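Local atomic coordinates of penicillin-binding protein 2 (Pbp2) (Helicobacter pylori, PDB entry 5LP5), a protein that probably cross-links peptidoglycan as a penicillin-binding transpeptidase in cell-wall synthesis and is bound by MreC in the crystallised complex. Residues 63-68 and 151-156; 157-162 and 233-238. All blocks are in the same frame, centred on the assembly; numbering follows the deposited sequence.

How the contacts relate
From the N terminus the chain first enters contact 1, where the start of strand 63-76 lies antiparallel to the end of strand 144-152; this pairing closes a loop of 82 residues. The chain then runs on directly from Asn156 to Ala157, the start of contact 2, in which the turn leading into helix 160-163 packs on the connection 233-238 and closes a second loop of 70 residues. The two loops thus follow in series and neither nest nor cross. The centres of the two contacts lie about 12 Å apart, and Leu64 touches Leu233 while Asn155 packs on Lys237. Together they tie the sheet of the dimerisation-domain family region to helix 237-246.

Contact 1: 63-68 and 151-156; sequences FLATNE and RYYPNN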
loop_
_atom_site.group_PDB
_atom_site.type_symbol
_atom_site.label_atom_id
_atom_site.label_comp_id
_atom_site.label_asym_id
_atom_site.label_seq_id
_atom_site.Cartn_x
_atom_site.Cartn_y
_atom_site.Cartn_z
ATOM N N PHE A 63 -11.534 3.581 4.323
ATOM C CA PHE A 63 -10.121 3.301 4.577
ATOM C C PHE A 63 -9.582 4.021 5.810
ATOM O O PHE A 63 -9.638 5.255 5.907
ATOM C CB PHE A 63 -9.272 3.722 3.379
ATOM C CG PHE A 63 -9.444 2.845 2.196
ATOM C CD1 PHE A 63 -10.286 3.203 1.180
ATOM C CD2 PHE A 63 -8.767 1.644 2.111
ATOM C CE1 PHE A 63 -10.456 2.385 0.086
ATOM C CE2 PHE A 63 -8.930 0.817 1.020
ATOM C CZ PHE A 63 -9.773 1.188 0.004
ATOM N N LEU A 64 -9.024 3.236 6.724
ATOM C CA LEU A 64 -8.305 3.766 7.872
ATOM C C LEU A 64 -6.802 3.623 7.684
ATOM O O LEU A 64 -6.035 4.540 8.039
ATOM C CB LEU A 64 -8.748 3.044 9.143
ATOM C CG LEU A 64 -10.217 3.251 9.508
ATOM C CD1 LEU A 64 -10.679 2.273 10.580
ATOM C CD2 LEU A 64 -10.449 4.685 9.936
ATOM N N ALA A 65 -6.412 2.473 7.126
ATOM C CA ALA A 65 -5.012 2.128 6.868
ATOM C C ALA A 65 -4.869 1.399 5.540
ATOM O O ALA A 65 -5.582 0.431 5.253
ATOM C CB ALA A 65 -4.431 1.266 7.988
ATOM N N THR A 66 -3.905 1.853 4.751
ATOM C CA THR A 66 -3.693 1.321 3.431
ATOM C C THR A 66 -2.231 1.440 2.991
ATOM O O THR A 66 -1.367 1.846 3.766
ATOM C CB THR A 66 -4.626 2.025 2.438
ATOM O OG1 THR A 66 -4.631 1.289 1.226
ATOM C CG2 THR A 66 -4.209 3.460 2.175
ATOM N N ASN A 67 -1.963 1.096 1.731
ATOM C CA ASN A 67 -0.600 1.150 1.168
ATOM C C ASN A 67 -0.505 2.070 -0.070
ATOM O O ASN A 67 -1.437 2.144 -0.849
ATOM C CB ASN A 67 -0.174 -0.259 0.788
ATOM C CG ASN A 67 -0.160 -1.210 1.965
ATOM O OD1 ASN A 67 0.172 -0.828 3.089
ATOM N ND2 ASN A 67 -0.490 -2.475 1.702
ATOM N N GLU A 68 0.621 2.762 -0.233
ATOM C CA GLU A 68 0.850 3.650 -1.387
ATOM C C GLU A 68 2.023 3.169 -2.205
ATOM O O GLU A 68 3.103 2.929 -1.672
ATOM C CB GLU A 68 1.125 5.087 -0.967
ATOM C CG GLU A 68 -0.135 5.906 -0.803
ATOM C CD GLU A 68 0.137 7.397 -0.705
ATOM O OE1 GLU A 68 1.314 7.815 -0.808
ATOM O OE2 GLU A 68 -0.843 8.155 -0.550
ATOM N N ARG A 151 3.316 2.368 3.931
ATOM C CA ARG A 151 2.040 2.386 4.624
ATOM C C ARG A 151 1.504 3.806 4.597
ATOM O O ARG A 151 2.264 4.787 4.553
ATOM C CB ARG A 151 2.209 1.899 6.067
ATOM C CG ARG A 151 0.924 1.452 6.770
ATOM C CD ARG A 151 0.359 0.167 6.162
ATOM N NE ARG A 151 -0.593 -0.528 7.044
ATOM C CZ ARG A 151 -1.451 -1.468 6.641
ATOM N NH1 ARG A 151 -1.476 -1.858 5.374
ATOM N NH2 ARG A 151 -2.291 -2.031 7.502
ATOM N N TYR A 152 0.183 3.914 4.614
ATOM C CA TYR A 152 -0.490 5.212 4.540
ATOM C C TYR A 152 -1.798 5.234 5.331
ATOM O O TYR A 152 -2.670 4.396 5.140
ATOM C CB TYR A 152 -0.758 5.575 3.080
ATOM C CG TYR A 152 -1.396 6.933 2.898
ATOM C CD1 TYR A 152 -0.694 8.110 3.186
ATOM C CD2 TYR A 152 -2.700 7.041 2.453
ATOM C CE1 TYR A 152 -1.288 9.353 3.036
ATOM C CE2 TYR A 152 -3.297 8.270 2.280
ATOM C CZ TYR A 152 -2.597 9.422 2.573
ATOM O OH TYR A 152 -3.229 10.630 2.412
ATOM N N TYR A 153 -1.923 6.225 6.205
ATOM C CA TYR A 153 -3.096 6.411 7.053
ATOM C C TYR A 153 -3.799 7.670 6.546
ATOM O O TYR A 153 -3.372 8.791 6.826
ATOM C CB TYR A 153 -2.673 6.512 8.534
ATOM C CG TYR A 153 -1.860 5.305 8.972
ATOM C CD1 TYR A 153 -2.468 4.211 9.542
ATOM C CD2 TYR A 153 -0.479 5.241 8.755
ATOM C CE1 TYR A 153 -1.730 3.091 9.919
ATOM C CE2 TYR A 153 0.264 4.124 9.123
ATOM C CZ TYR A 153 -0.370 3.056 9.701
ATOM O OH TYR A 153 0.334 1.947 10.067
ATOM N N PRO A 154 -4.861 7.482 5.747
ATOM C CA PRO A 154 -5.542 8.591 5.096
ATOM C C PRO A 154 -6.005 9.651 6.062
ATOM O O PRO A 154 -5.870 10.843 5.778
ATOM C CB PRO A 154 -6.756 7.948 4.425
ATOM C CG PRO A 154 -6.756 6.532 4.815
ATOM C CD PRO A 154 -5.415 6.184 5.345
ATOM N N ASN A 155 -6.527 9.240 7.208
ATOM C CA ASN A 155 -7.075 10.224 8.145
ATOM C C ASN A 155 -6.068 10.784 9.143
ATOM O O ASN A 155 -6.435 11.499 10.062
ATOM C CB ASN A 155 -8.271 9.631 8.872
ATOM C CG ASN A 155 -9.328 9.171 7.919
ATOM O OD1 ASN A 155 -10.288 9.879 7.657
ATOM N ND2 ASN A 155 -9.142 8.001 7.376
ATOM N N ASN A 156 -4.798 10.471 8.949
ATOM C CA ASN A 156 -3.733 10.977 9.802
ATOM C C ASN A 156 -3.805 10.591 11.275
ATOM O O ASN A 156 -3.354 9.501 11.635
ATOM C CB ASN A 156 -3.591 12.485 9.620
ATOM C CG ASN A 156 -3.033 12.829 8.263
ATOM O OD1 ASN A 156 -1.868 12.576 7.963
ATOM N ND2 ASN A 156 -3.880 13.342 7.416
#
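Thr66 and Tyr152 form an antiparallel hydrogen-bonded pair: Thr66 N gives to Tyr152 O at 2.9 Å, and Tyr152 N gives back to Thr66 O at 2.7 Å. Their side chains lie side by side. A Tyr152 chi1 of -177° puts CG opposite the backbone N, and the ring presents its edge to Thr66, with CD2 3.9 Å from Thr66 CG2. Glu68 reaches across with its extended chain and sets OE2 over the centre of the Tyr152 ring, about 3.5 Å above its plane, carboxylate and ring planes 25° apart.

Asn67 and Arg151, the next pair, are non-hydrogen-bonded in the backbone but joined through their side chains. Arg151 bends at chi2, which turns NH1 back to Asn67 OD1 at 3.0 Å with an N-H...O angle of 168°; the oxygen sits in the guanidinium plane, yet the donor lies above the amide plane. Ala65 CB comes over one guanidinium face and also packs on Tyr153 CE1 at 3.8 Å. Beyond the strand pairing, Pro154 packs its CG 4.0 Å from Phe63 CB, and Asn155 ND2 makes a weak bond to Phe63 O.

In the second shell, Glu192 receives both Arg151 NE, in a salt bridge, and Tyr153 OH, while Gly54 O takes a further bond from Arg151 NH1. Arg53 O holds Asn67 ND2, and Asn55 OD1 pairs with Thr66 OG1. Opposite Ile56 of strand 56-57 the chain places two residues, Leu64 and Ala65, in a classic beta bulge. Segment 151-156 leaves its strand through a type I turn, Tyr153 to Asn156. The pairing is a short antiparallel ladder of two residue pairs, within the mixed sheet of the dimerisation-domain family region.

Contact 2: 157-162 and 233-238; sequences ALASHV and LSLDKR
Asp236 OD1 is gripped by two donors of Arg238, one of which caps the N terminus of helix 237-246. This is the backbone N of Arg238, which reaches Asp236 OD1 at 2.9 Å from above the carboxylate plane; Arg238 NE approaches the same OD1 on the syn lone pair at 3.1 Å, nearly in the guanidinium plane. Arg238 NH2 sits close to Asp236 OD2 as the second arm of the salt bridge, with a weak hydrogen-bond angle, and Tyr587 OH also bonds OD2. The two N-H groups meeting OD1 would probably help stabilise the negative charge.

Across to 157-162 the contact is apolar, with no hydrogen bond between the segments. Leu235 points at segment 157-162 with CG beside its backbone N (chi1 -64°), and one branch, CD1, does the touching: it lies 4.0 Å from Ala159 CB and 4.3 Å from Val162 CG1. The same CG1 also meets CD1 of Leu233 at 4.4 Å, so Val162 takes a leucine methyl from each of these two residues. At the other end, Leu158 CD2 rests 4.1 Å from CG of Lys237, the two side chains crossing at about a right angle. The extended Lys237 offers its aliphatic stem here, and NZ runs on to a long, weak ion pair with Glu62.

Ala157 to Ser160 is a type II turn, with Ala159 at the N-cap of helix 160-163. The backbone of Leu233 bonds Thr57 of strand 56-57. Leu158 and Ala159 pack on helix 237-246, while Val162 touches Ala267 of strand 264-270, an outermost strand within this chain of the five-stranded antiparallel sheet.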
loop_
_atom_site.group_PDB
_atom_site.type_symbol
_atom_site.label_atom_id
_atom_site.label_comp_id
_atom_site.label_asym_id
_atom_site.label_seq_id
_atom_site.Cartn_x
_atom_site.Cartn_y
_atom_site.Cartn_z
ATOM N N ALA A 157 -4.346 11.471 12.115
ATOM C CA ALA A 157 -4.366 11.250 13.567
ATOM C C ALA A 157 -5.711 10.747 14.068
ATOM O O ALA A 157 -5.949 10.656 15.271
ATOM C CB ALA A 157 -3.973 12.517 14.318
ATOM N N LEU A 158 -6.591 10.401 13.142
ATOM C CA LEU A 158 -7.856 9.816 13.515
ATOM C C LEU A 158 -7.607 8.431 14.076
ATOM O O LEU A 158 -7.016 7.596 13.405
ATOM C CB LEU A 158 -8.793 9.734 12.315
ATOM C CG LEU A 158 -10.196 9.268 12.690
ATOM C CD1 LEU A 158 -10.918 10.365 13.458
ATOM C CD2 LEU A 158 -10.966 8.882 11.439
ATOM N N ALA A 159 -8.052 8.211 15.311
ATOM C CA ALA A 159 -8.009 6.889 15.950
ATOM C C ALA A 159 -6.595 6.358 16.019
ATOM O O ALA A 159 -6.370 5.150 16.049
ATOM C CB ALA A 159 -8.902 5.901 15.207
ATOM N N SER A 160 -5.639 7.273 16.059
ATOM C CA SER A 160 -4.243 6.898 16.084
ATOM C C SER A 160 -3.921 5.894 17.190
ATOM O O SER A 160 -3.014 5.069 17.031
ATOM C CB SER A 160 -3.357 8.146 16.207
ATOM O OG SER A 160 -3.368 8.713 17.509
ATOM N N HIS A 161 -4.647 5.957 18.301
ATOM C CA HIS A 161 -4.373 5.067 19.424
ATOM C C HIS A 161 -5.078 3.723 19.282
ATOM O O HIS A 161 -4.834 2.812 20.047
ATOM C CB HIS A 161 -4.704 5.738 20.770
ATOM C CG HIS A 161 -3.695 6.761 21.206
ATOM N ND1 HIS A 161 -3.899 8.112 21.044
ATOM C CD2 HIS A 161 -2.479 6.632 21.794
ATOM C CE1 HIS A 161 -2.857 8.771 21.518
ATOM N NE2 HIS A 161 -1.979 7.898 21.974
ATOM N N VAL A 162 -5.949 3.597 18.296
ATOM C CA VAL A 162 -6.530 2.301 17.949
ATOM C C VAL A 162 -5.716 1.605 16.879
ATOM O O VAL A 162 -5.311 0.443 17.029
ATOM C CB VAL A 162 -7.958 2.439 17.402
ATOM C CG1 VAL A 162 -8.500 1.074 17.034
ATOM C CG2 VAL A 162 -8.853 3.131 18.434
ATOM N N LEU A 233 -12.776 -3.174 11.095
ATOM C CA LEU A 233 -12.991 -2.730 12.470
ATOM C C LEU A 233 -14.389 -2.155 12.635
ATOM O O LEU A 233 -14.994 -1.666 11.677
ATOM C CB LEU A 233 -11.992 -1.643 12.876
ATOM C CG LEU A 233 -10.512 -1.926 12.680
ATOM C CD1 LEU A 233 -9.687 -0.806 13.262
ATOM C CD2 LEU A 233 -10.131 -3.236 13.332
ATOM N N SER A 234 -14.866 -2.180 13.875
ATOM C CA SER A 234 -16.208 -1.738 14.215
ATOM C C SER A 234 -16.361 -0.229 14.335
ATOM O O SER A 234 -17.477 0.269 14.398
ATOM C CB SER A 234 -16.649 -2.393 15.516
ATOM O OG SER A 234 -15.676 -2.182 16.529
ATOM N N LEU A 235 -15.255 0.504 14.355
ATOM C CA LEU A 235 -15.348 1.958 14.404
ATOM C C LEU A 235 -16.264 2.526 13.321
ATOM O O LEU A 235 -16.369 1.957 12.249
ATOM C CB LEU A 235 -13.963 2.586 14.237
ATOM C CG LEU A 235 -12.900 2.338 15.292
ATOM C CD1 LEU A 235 -11.630 3.042 14.838
ATOM C CD2 LEU A 235 -13.336 2.851 16.640
ATOM N N ASP A 236 -16.900 3.656 13.594
ATOM C CA ASP A 236 -17.545 4.442 12.558
ATOM C C ASP A 236 -16.791 5.744 12.416
ATOM O O ASP A 236 -16.711 6.520 13.339
ATOM C CB ASP A 236 -18.999 4.725 12.911
ATOM C CG ASP A 236 -19.761 5.470 11.788
ATOM O OD1 ASP A 236 -19.118 6.198 10.987
ATOM O OD2 ASP A 236 -21.010 5.344 11.727
ATOM N N LYS A 237 -16.257 5.977 11.235
ATOM C CA LYS A 237 -15.408 7.139 10.953
ATOM C C LYS A 237 -16.085 8.480 11.262
ATOM O O LYS A 237 -15.424 9.439 11.664
ATOM C CB LYS A 237 -14.964 7.090 9.482
ATOM C CG LYS A 237 -14.169 8.277 9.015
ATOM C CD LYS A 237 -13.956 8.207 7.509
ATOM C CE LYS A 237 -13.340 9.509 7.027
ATOM N NZ LYS A 237 -12.778 9.448 5.652
ATOM N N ARG A 238 -17.397 8.554 11.078
ATOM C CA ARG A 238 -18.118 9.792 11.359
ATOM C C ARG A 238 -18.166 10.031 12.863
ATOM O O ARG A 238 -17.857 11.119 13.344
ATOM C CB ARG A 238 -19.526 9.732 10.790
ATOM C CG ARG A 238 -19.560 9.703 9.266
ATOM C CD ARG A 238 -20.884 9.166 8.725
ATOM N NE ARG A 238 -21.084 7.779 9.119
ATOM C CZ ARG A 238 -22.211 7.095 8.950
ATOM N NH1 ARG A 238 -23.261 7.659 8.367
ATOM N NH2 ARG A 238 -22.295 5.839 9.363
#